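Local coordinates for RavA (Legionella pneumophila str. Paris, PDB 6WO6), which is a Legionella pneumophila effector of undefined biochemical activity, probably delivered into host cells and linked to cell invasion, at residues R224-A227 with E228-T231; M235-K238 with G239-E243; D244-L247 with A248-Q252. The protein carries 2 engineered substitutions. All coordinates share one frame; numbering follows the deposited sequence.

Contact 1: R224-A227 with E228-T231; sequences RTPA and ENRT
Pro226 and Asn229 meet at the heart of this turn, the side-chain amide of Asn229 lying across the pyrrolidine ring so that ND2 is 3.3 Å from CG of Pro226. Asn229 reaches the ring because its CG stands beside its own backbone N and opposite the carbonyl carbon (chi1 -58°), which folds the amide back over the proline. From Thr225, just before the proline, the methyl CG2 comes up to Asn229 CB, 3.9 Å away, and also lies near CG of Arg230. The hydroxyl of Thr225 points elsewhere: OG1 is hydrogen-bonded to Leu221 O in the last turn of helix 214-224, so this residue divides its two branches between the helix it leaves and the turn it enters. Helix 214-224 here gives way to helix 230-240 through a type I beta turn, closed by the bond from Asn229 N to Pro226 O (3.0 Å), with Ala227 and Glu228 holding the angles that define it. A weak bond from Arg230 N to Ala227 O, 3.4 Å long, overlaps this turn and leads into the next helix. Proline suits its place: its carbonyl accepts the closing bond, and its ring offers the Asn229 amide an apolar surface to rest on. Arg230 folds back over the turn, its chain bent at chi3 (-104°), and lays one face of the guanidinium over Ala227, whose CA is 3.6 Å above the plane and over its centre; the small side chain of alanine leaves room for the flat group. Farther along, Arg230 also touches Phe255 and Arg258 of helix 246-265. On the exposed flank, Glu228 brings OE1 to within 3.9 Å of Pro226 CB.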
ATOM      1  N   ARG A 224      11.217   8.837 -21.568  1.00 57.20           N
ATOM      2  CA  ARG A 224      12.305   9.319 -20.720  1.00 56.13           C
ATOM      3  C   ARG A 224      13.236   8.228 -20.199  1.00 51.26           C
ATOM      4  O   ARG A 224      14.328   8.555 -19.723  1.00 52.56           O
ATOM      5  CB  ARG A 224      11.742  10.091 -19.519  1.00 60.84           C
ATOM      6  CG  ARG A 224      10.518  10.944 -19.821  1.00 65.75           C
ATOM      7  CD  ARG A 224      10.846  12.227 -20.571  1.00 71.54           C
ATOM      8  NE  ARG A 224       9.642  13.029 -20.787  1.00 76.81           N
ATOM      9  CZ  ARG A 224       9.229  13.999 -19.976  1.00 81.13           C
ATOM     10  NH1 ARG A 224       9.930  14.305 -18.893  1.00 83.32           N
ATOM     11  NH2 ARG A 224       8.115  14.668 -20.251  1.00 82.23           N
ATOM     12  N   THR A 225      12.846   6.959 -20.258  1.00 46.49           N
ATOM     13  CA  THR A 225      13.706   5.902 -19.725  1.00 44.89           C
ATOM     14  C   THR A 225      14.968   5.773 -20.571  1.00 47.56           C
ATOM     15  O   THR A 225      14.882   5.749 -21.804  1.00 48.04           O
ATOM     16  CB  THR A 225      12.974   4.559 -19.690  1.00 42.10           C
ATOM     17  OG1 THR A 225      11.725   4.706 -19.006  1.00 43.69           O
ATOM     18  CG2 THR A 225      13.812   3.508 -18.974  1.00 38.81           C
ATOM     19  N   PRO A 226      16.148   5.696 -19.961  1.00 49.71           N
ATOM     20  CA  PRO A 226      17.356   5.399 -20.736  1.00 52.69           C
ATOM     21  C   PRO A 226      17.325   3.974 -21.267  1.00 54.65           C
ATOM     22  O   PRO A 226      16.729   3.076 -20.668  1.00 57.01           O
ATOM     23  CB  PRO A 226      18.489   5.592 -19.719  1.00 51.36           C
ATOM     24  CG  PRO A 226      17.892   6.435 -18.636  1.00 47.91           C
ATOM     25  CD  PRO A 226      16.460   6.021 -18.560  1.00 46.96           C
ATOM     26  N   ALA A 227      17.992   3.774 -22.407  1.00 54.20           N
ATOM     27  CA  ALA A 227      17.915   2.487 -23.095  1.00 53.14           C
ATOM     28  C   ALA A 227      18.429   1.347 -22.223  1.00 52.79           C
ATOM     29  O   ALA A 227      17.888   0.235 -22.260  1.00 52.34           O
ATOM     30  CB  ALA A 227      18.691   2.549 -24.411  1.00 53.21           C
ATOM     31  N   GLU A 228      19.466   1.600 -21.424  1.00 54.47           N
ATOM     32  CA  GLU A 228      20.022   0.535 -20.595  1.00 57.42           C
ATOM     33  C   GLU A 228      19.113   0.161 -19.429  1.00 54.94           C
ATOM     34  O   GLU A 228      19.316  -0.894 -18.818  1.00 53.82           O
ATOM     35  CB  GLU A 228      21.403   0.938 -20.074  1.00 62.03           C
ATOM     36  CG  GLU A 228      21.403   2.125 -19.123  1.00 65.06           C
ATOM     37  CD  GLU A 228      22.066   3.355 -19.714  1.00 69.55           C
ATOM     38  OE1 GLU A 228      21.706   3.739 -20.848  1.00 70.96           O
ATOM     39  OE2 GLU A 228      22.952   3.933 -19.046  1.00 72.07           O
ATOM     40  N   ASN A 229      18.114   0.984 -19.113  1.00 54.33           N
ATOM     41  CA  ASN A 229      17.221   0.738 -17.988  1.00 55.19           C
ATOM     42  C   ASN A 229      15.899   0.094 -18.391  1.00 55.38           C
ATOM     43  O   ASN A 229      15.087  -0.213 -17.511  1.00 56.34           O
ATOM     44  CB  ASN A 229      16.927   2.048 -17.243  1.00 56.84           C
ATOM     45  CG  ASN A 229      18.181   2.736 -16.736  1.00 59.90           C
ATOM     46  OD1 ASN A 229      19.255   2.140 -16.685  1.00 61.69           O
ATOM     47  ND2 ASN A 229      18.042   4.000 -16.347  1.00 60.59           N
ATOM     48  N   ARG A 230      15.659  -0.113 -19.690  1.00 52.39           N
ATOM     49  CA  ARG A 230      14.338  -0.543 -20.146  1.00 48.25           C
ATOM     50  C   ARG A 230      14.029  -1.967 -19.699  1.00 46.85           C
ATOM     51  O   ARG A 230      12.944  -2.242 -19.161  1.00 42.58           O
ATOM     52  CB  ARG A 230      14.247  -0.418 -21.669  1.00 48.46           C
ATOM     53  CG  ARG A 230      14.438   1.004 -22.188  1.00 48.33           C
ATOM     54  CD  ARG A 230      13.794   1.184 -23.551  1.00 47.32           C
ATOM     55  NE  ARG A 230      14.763   1.196 -24.644  1.00 48.30           N
ATOM     56  CZ  ARG A 230      15.038   2.264 -25.386  1.00 45.30           C
ATOM     57  NH1 ARG A 230      14.413   3.411 -25.162  1.00 42.50           N
ATOM     58  NH2 ARG A 230      15.932   2.182 -26.361  1.00 45.44           N
ATOM     59  N   THR A 231      14.965  -2.892 -19.930  1.00 49.94           N
ATOM     60  CA  THR A 231      14.790  -4.263 -19.463  1.00 52.15           C
ATOM     61  C   THR A 231      14.581  -4.306 -17.955  1.00 54.53           C
ATOM     62  O   THR A 231      13.751  -5.075 -17.458  1.00 57.08           O
ATOM     63  CB  THR A 231      16.001  -5.110 -19.853  1.00 52.67           C
ATOM     64  OG1 THR A 231      16.206  -5.029 -21.267  1.00 55.45           O
ATOM     65  CG2 THR A 231      15.781  -6.563 -19.464  1.00 52.81           C
TER

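Contact 2: M235-K238 with G239-E243; sequences MKIK and GFCAE
Main-chain bonds from Phe240 N to Lys236 O (3.0 Å) and, more weakly, from Cys241 N to Ile237 O (2.7 Å) run through the last turn of helix 230-240, where Gly239 N makes two further weak bonds, to the carbonyls of Met235 and Lys236. This is the C-terminal end of the helix: Cys241 is the first residue to leave helical angles, and the chain then turns through a short linker toward helix 246-265 to build an alpha-helical hairpin. Gly239 still has helical angles, but glycine is common near helix C-termini, where its flexibility eases the exit of the chain. Phe240 is the large apolar residue of the end. Its first torsion (chi1 68°) places CG between the backbone N and the carbonyl carbon, which turns the ring back toward the preceding turn: CD2 and CE2 lie near Lys236 O, while CA of Ile237 lies over one face. The side chain also packs against Ile197, Cys200 and Ile201 of helix 197-202, and its ring stacks with that of Phe207. Ile237, beta-branched and apolar, suits the inner side of the helix. Its CG2 meets Cys241 CB at 4.1 Å; the same isoleucine packs against Leu247, Ala248 and Val251 of the following helix. Lys236 directs its chain away from the helix end, and NZ forms a salt bridge with Asp232 and a hydrogen bond with Phe190 O, with a cation-pi contact to Phe195. On the solvent side Lys238 and Glu243 link the last turn of the helix to the linker. The glutamate is extended, its CG opposite the backbone N (chi1 -172°). The two side chains approach at a slant, and the salt bridge joins Lys238 NZ to Glu243 OE1 at 3.5 Å.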
ATOM      1  N   MET A 235      11.344  -5.840 -16.073  1.00 47.75           N
ATOM      2  CA  MET A 235      11.463  -6.952 -15.135  1.00 50.35           C
ATOM      3  C   MET A 235      10.876  -6.588 -13.781  1.00 48.76           C
ATOM      4  O   MET A 235      10.205  -7.409 -13.150  1.00 48.96           O
ATOM      5  CB  MET A 235      12.925  -7.377 -14.986  1.00 58.35           C
ATOM      6  CG  MET A 235      13.545  -7.941 -16.251  1.00 68.16           C
ATOM      7  SD  MET A 235      12.635  -9.345 -16.926  1.00 76.60           S
ATOM      8  CE  MET A 235      13.428 -10.705 -16.078  1.00 79.08           C
ATOM      9  N   LYS A 236      11.092  -5.352 -13.325  1.00 47.37           N
ATOM     10  CA  LYS A 236      10.525  -4.944 -12.041  1.00 44.33           C
ATOM     11  C   LYS A 236       9.001  -4.890 -12.094  1.00 44.46           C
ATOM     12  O   LYS A 236       8.324  -5.345 -11.158  1.00 46.36           O
ATOM     13  CB  LYS A 236      11.113  -3.598 -11.619  1.00 41.10           C
ATOM     14  CG  LYS A 236      12.525  -3.733 -11.067  1.00 46.80           C
ATOM     15  CD  LYS A 236      13.252  -2.406 -10.966  1.00 46.02           C
ATOM     16  CE  LYS A 236      14.662  -2.616 -10.439  1.00 39.66           C
ATOM     17  NZ  LYS A 236      15.453  -1.358 -10.440  1.00 38.02           N
ATOM     18  N   ILE A 237       8.440  -4.352 -13.182  1.00 43.45           N
ATOM     19  CA  ILE A 237       6.984  -4.329 -13.323  1.00 43.95           C
ATOM     20  C   ILE A 237       6.429  -5.748 -13.301  1.00 47.42           C
ATOM     21  O   ILE A 237       5.488  -6.053 -12.560  1.00 47.66           O
ATOM     22  CB  ILE A 237       6.574  -3.580 -14.602  1.00 41.49           C
ATOM     23  CG1 ILE A 237       6.984  -2.109 -14.508  1.00 39.34           C
ATOM     24  CG2 ILE A 237       5.076  -3.701 -14.827  1.00 36.15           C
ATOM     25  CD1 ILE A 237       6.891  -1.368 -15.820  1.00 37.81           C
ATOM     26  N   LYS A 238       7.016  -6.646 -14.099  1.00 48.39           N
ATOM     27  CA  LYS A 238       6.599  -8.045 -14.052  1.00 51.47           C
ATOM     28  C   LYS A 238       6.862  -8.671 -12.690  1.00 51.40           C
ATOM     29  O   LYS A 238       6.269  -9.705 -12.366  1.00 52.93           O
ATOM     30  CB  LYS A 238       7.298  -8.847 -15.153  1.00 53.86           C
ATOM     31  CG  LYS A 238       6.519  -8.894 -16.462  1.00 56.64           C
ATOM     32  CD  LYS A 238       7.321  -8.316 -17.615  1.00 59.15           C
ATOM     33  CE  LYS A 238       7.998  -9.403 -18.440  1.00 62.39           C
ATOM     34  NZ  LYS A 238       7.016 -10.215 -19.218  1.00 63.76           N
ATOM     35  N   GLY A 239       7.728  -8.067 -11.888  1.00 51.35           N
ATOM     36  CA  GLY A 239       7.988  -8.553 -10.553  1.00 52.53           C
ATOM     37  C   GLY A 239       6.891  -8.230  -9.559  1.00 53.21           C
ATOM     38  O   GLY A 239       6.508  -9.093  -8.764  1.00 53.22           O
ATOM     39  N   PHE A 240       6.379  -6.997  -9.567  1.00 53.85           N
ATOM     40  CA  PHE A 240       5.317  -6.642  -8.626  1.00 53.98           C
ATOM     41  C   PHE A 240       3.955  -6.435  -9.289  1.00 57.63           C
ATOM     42  O   PHE A 240       3.014  -6.001  -8.616  1.00 56.07           O
ATOM     43  CB  PHE A 240       5.707  -5.408  -7.797  1.00 49.93           C
ATOM     44  CG  PHE A 240       5.793  -4.126  -8.581  1.00 47.42           C
ATOM     45  CD1 PHE A 240       4.664  -3.355  -8.808  1.00 45.83           C
ATOM     46  CD2 PHE A 240       7.012  -3.673  -9.056  1.00 47.03           C
ATOM     47  CE1 PHE A 240       4.743  -2.174  -9.522  1.00 44.74           C
ATOM     48  CE2 PHE A 240       7.098  -2.488  -9.767  1.00 46.16           C
ATOM     49  CZ  PHE A 240       5.961  -1.737  -9.997  1.00 44.98           C
ATOM     50  N   CYS A 241       3.817  -6.739 -10.578  1.00 63.09           N
ATOM     51  CA  CYS A 241       2.523  -6.683 -11.247  1.00 67.14           C
ATOM     52  C   CYS A 241       2.248  -8.007 -11.945  1.00 72.01           C
ATOM     53  O   CYS A 241       3.156  -8.800 -12.202  1.00 74.99           O
ATOM     54  CB  CYS A 241       2.446  -5.545 -12.276  1.00 65.03           C
ATOM     55  SG  CYS A 241       2.315  -3.893 -11.580  1.00 62.01           S
ATOM     56  N   ALA A 242       0.974  -8.233 -12.252  1.00 72.62           N
ATOM     57  CA  ALA A 242       0.597  -9.384 -13.061  1.00 73.23           C
ATOM     58  C   ALA A 242       1.135  -9.227 -14.478  1.00 75.98           C
ATOM     59  O   ALA A 242       1.207  -8.118 -15.015  1.00 73.70           O
ATOM     60  CB  ALA A 242      -0.922  -9.543 -13.087  1.00 72.18           C
ATOM     61  N   GLU A 243       1.523 -10.351 -15.083  1.00 81.55           N
ATOM     62  CA  GLU A 243       2.043 -10.315 -16.445  1.00 86.22           C
ATOM     63  C   GLU A 243       0.989  -9.855 -17.444  1.00 87.56           C
ATOM     64  O   GLU A 243       1.342  -9.332 -18.508  1.00 87.64           O
ATOM     65  CB  GLU A 243       2.584 -11.695 -16.826  1.00 91.98           C
ATOM     66  CG  GLU A 243       3.334 -11.741 -18.148  1.00 96.78           C
ATOM     67  CD  GLU A 243       4.034 -13.066 -18.369  1.00101.85           C
ATOM     68  OE1 GLU A 243       5.073 -13.087 -19.063  1.00102.94           O
ATOM     69  OE2 GLU A 243       3.547 -14.089 -17.840  1.00104.34           O
TER

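Contact 3: D244-L247 with A248-Q252; sequences DSEL and AIKVQ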
ATOM      1  N   ASP A 244      -0.292 -10.026 -17.124  1.00 88.04           N
ATOM      2  CA  ASP A 244      -1.384  -9.543 -17.956  1.00 88.44           C
ATOM      3  C   ASP A 244      -1.979  -8.240 -17.439  1.00 81.29           C
ATOM      4  O   ASP A 244      -3.045  -7.829 -17.907  1.00 81.80           O
ATOM      5  CB  ASP A 244      -2.475 -10.612 -18.069  1.00 97.38           C
ATOM      6  CG  ASP A 244      -3.036 -11.020 -16.719  1.00104.60           C
ATOM      7  OD1 ASP A 244      -3.802 -10.232 -16.124  1.00106.63           O
ATOM      8  OD2 ASP A 244      -2.711 -12.132 -16.254  1.00108.21           O
ATOM      9  N   SER A 245      -1.324  -7.589 -16.481  1.00 74.69           N
ATOM     10  CA  SER A 245      -1.799  -6.304 -15.997  1.00 69.59           C
ATOM     11  C   SER A 245      -1.686  -5.253 -17.094  1.00 65.82           C
ATOM     12  O   SER A 245      -0.904  -5.385 -18.040  1.00 66.27           O
ATOM     13  CB  SER A 245      -1.002  -5.856 -14.774  1.00 68.69           C
ATOM     14  OG  SER A 245       0.342  -5.571 -15.126  1.00 67.53           O
ATOM     15  N   GLU A 246      -2.487  -4.194 -16.957  1.00 66.98           N
ATOM     16  CA  GLU A 246      -2.449  -3.117 -17.940  1.00 63.70           C
ATOM     17  C   GLU A 246      -1.059  -2.501 -18.032  1.00 59.20           C
ATOM     18  O   GLU A 246      -0.552  -2.262 -19.135  1.00 57.91           O
ATOM     19  CB  GLU A 246      -3.487  -2.047 -17.594  1.00 67.44           C
ATOM     20  CG  GLU A 246      -4.932  -2.451 -17.851  1.00 73.43           C
ATOM     21  CD  GLU A 246      -5.256  -2.573 -19.327  1.00 77.82           C
ATOM     22  OE1 GLU A 246      -4.849  -3.578 -19.952  1.00 79.45           O
ATOM     23  OE2 GLU A 246      -5.918  -1.660 -19.864  1.00 79.87           O
ATOM     24  N   LEU A 247      -0.419  -2.260 -16.884  1.00 56.91           N
ATOM     25  CA  LEU A 247       0.855  -1.548 -16.880  1.00 50.81           C
ATOM     26  C   LEU A 247       1.910  -2.273 -17.708  1.00 49.34           C
ATOM     27  O   LEU A 247       2.606  -1.649 -18.516  1.00 50.97           O
ATOM     28  CB  LEU A 247       1.343  -1.354 -15.445  1.00 49.00           C
ATOM     29  CG  LEU A 247       2.652  -0.573 -15.315  1.00 47.36           C
ATOM     30  CD1 LEU A 247       2.462   0.866 -15.758  1.00 45.53           C
ATOM     31  CD2 LEU A 247       3.187  -0.633 -13.893  1.00 49.90           C
ATOM     32  N   ALA A 248       2.040  -3.591 -17.530  1.00 47.11           N
ATOM     33  CA  ALA A 248       3.076  -4.333 -18.244  1.00 47.99           C
ATOM     34  C   ALA A 248       2.830  -4.323 -19.751  1.00 53.17           C
ATOM     35  O   ALA A 248       3.742  -4.028 -20.541  1.00 55.06           O
ATOM     36  CB  ALA A 248       3.148  -5.764 -17.714  1.00 48.01           C
ATOM     37  N   ILE A 249       1.604  -4.659 -20.167  1.00 53.30           N
ATOM     38  CA  ILE A 249       1.258  -4.663 -21.586  1.00 52.75           C
ATOM     39  C   ILE A 249       1.560  -3.306 -22.207  1.00 53.74           C
ATOM     40  O   ILE A 249       2.226  -3.210 -23.248  1.00 55.36           O
ATOM     41  CB  ILE A 249      -0.223  -5.045 -21.777  1.00 52.13           C
ATOM     42  CG1 ILE A 249      -0.520  -6.420 -21.175  1.00 52.00           C
ATOM     43  CG2 ILE A 249      -0.593  -5.036 -23.247  1.00 51.18           C
ATOM     44  CD1 ILE A 249      -1.987  -6.807 -21.244  1.00 50.00           C
ATOM     45  N   LYS A 250       1.090  -2.232 -21.564  1.00 53.23           N
ATOM     46  CA  LYS A 250       1.226  -0.905 -22.155  1.00 52.11           C
ATOM     47  C   LYS A 250       2.682  -0.458 -22.197  1.00 50.58           C
ATOM     48  O   LYS A 250       3.120   0.129 -23.191  1.00 50.28           O
ATOM     49  CB  LYS A 250       0.370   0.105 -21.393  1.00 53.86           C
ATOM     50  CG  LYS A 250      -1.097  -0.284 -21.294  1.00 56.79           C
ATOM     51  CD  LYS A 250      -2.010   0.660 -22.038  1.00 58.85           C
ATOM     52  CE  LYS A 250      -3.457   0.225 -21.875  1.00 63.11           C
ATOM     53  NZ  LYS A 250      -4.396   1.043 -22.687  1.00 65.31           N
ATOM     54  N   VAL A 251       3.453  -0.729 -21.138  1.00 49.34           N
ATOM     55  CA  VAL A 251       4.854  -0.316 -21.118  1.00 46.42           C
ATOM     56  C   VAL A 251       5.641  -1.038 -22.206  1.00 47.33           C
ATOM     57  O   VAL A 251       6.438  -0.425 -22.933  1.00 45.89           O
ATOM     58  CB  VAL A 251       5.457  -0.553 -19.720  1.00 44.71           C
ATOM     59  CG1 VAL A 251       6.970  -0.473 -19.765  1.00 43.89           C
ATOM     60  CG2 VAL A 251       4.911   0.464 -18.735  1.00 46.01           C
ATOM     61  N   GLN A 252       5.421  -2.349 -22.349  1.00 49.11           N
ATOM     62  CA  GLN A 252       6.143  -3.089 -23.377  1.00 50.19           C
ATOM     63  C   GLN A 252       5.740  -2.628 -24.776  1.00 50.88           C
ATOM     64  O   GLN A 252       6.598  -2.485 -25.658  1.00 50.47           O
ATOM     65  CB  GLN A 252       5.917  -4.591 -23.194  1.00 51.07           C
ATOM     66  CG  GLN A 252       6.477  -5.123 -21.871  1.00 54.32           C
ATOM     67  CD  GLN A 252       6.525  -6.639 -21.804  1.00 57.31           C
ATOM     68  OE1 GLN A 252       7.479  -7.264 -22.274  1.00 59.17           O
ATOM     69  NE2 GLN A 252       5.496  -7.240 -21.213  1.00 57.83           N
TER
HETATM   70  O   HOH W   1      -6.717  -0.081 -22.260  1.00 59.19           O
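Leu247 and Val251, one helical turn apart, lie side by side and point the same way, with CD1 of the leucine 3.9 Å from CG2 of the valine. This is the tightly packed flank. Leu247 has CG opposite its backbone N (chi1 -178°), which carries its branch alongside Val251, and both residues are buried, Leu247 against Ile210 and Cys241 and Val251 against Ala218 and Leu221 of helix 214-224. Ala248, next after the leucine, is buried as well, its small methyl lying beside Ser245 OG. Beneath these side chains the backbone is regular: Lys250 N bonds to Glu246 O and Val251 N to Leu247 O, each 2.9 Å long, while the first bond, from Ile249 N to Ser245 O, is weak. The opposite character belongs to Glu246 and Ile249, which are exposed. Ile249 lays its CG1 3.3 Å from Ser245 O and its CD1 near Asp244 O. Lys250, only partly exposed, stands at the boundary and runs alongside Glu246 without a direct salt bridge, OE2 and NZ being 4.2 Å apart. A water spans them, donating to Glu246 OE2 (3.0 Å) and accepting from Lys250 NZ (2.6 Å). The lysine NZ also makes a salt bridge with Glu286, which probably draws it more strongly than Glu246 does. Ser245 occupies the N-cap position; its OG bonds back to Ala242 O while staying near Ala248 N. Such a pattern marks the start of an amphipathic helix, its apolar side set against neighbouring helices of this all-helical protein.

How the contacts relate
Following the chain, contact 1 (224-231) closes the turn between helices 214-224 and 230-240, contact 2 (235-243) finishes helix 230-240 and enters the linker, and contact 3 (244-252) starts helix 246-265. They come in series, each closing before the next opens, so none nests within or crosses another. Contacts 1 and 2 use the same helix, with centres about 16 Å apart, and meet nowhere beyond that. Contacts 2 and 3, only about 9 Å apart between centres, pack directly on each other, as helices 230-240 and 246-265 form a hairpin. Helix 214-224, which leads into contact 1, is also packed against helix 246-265.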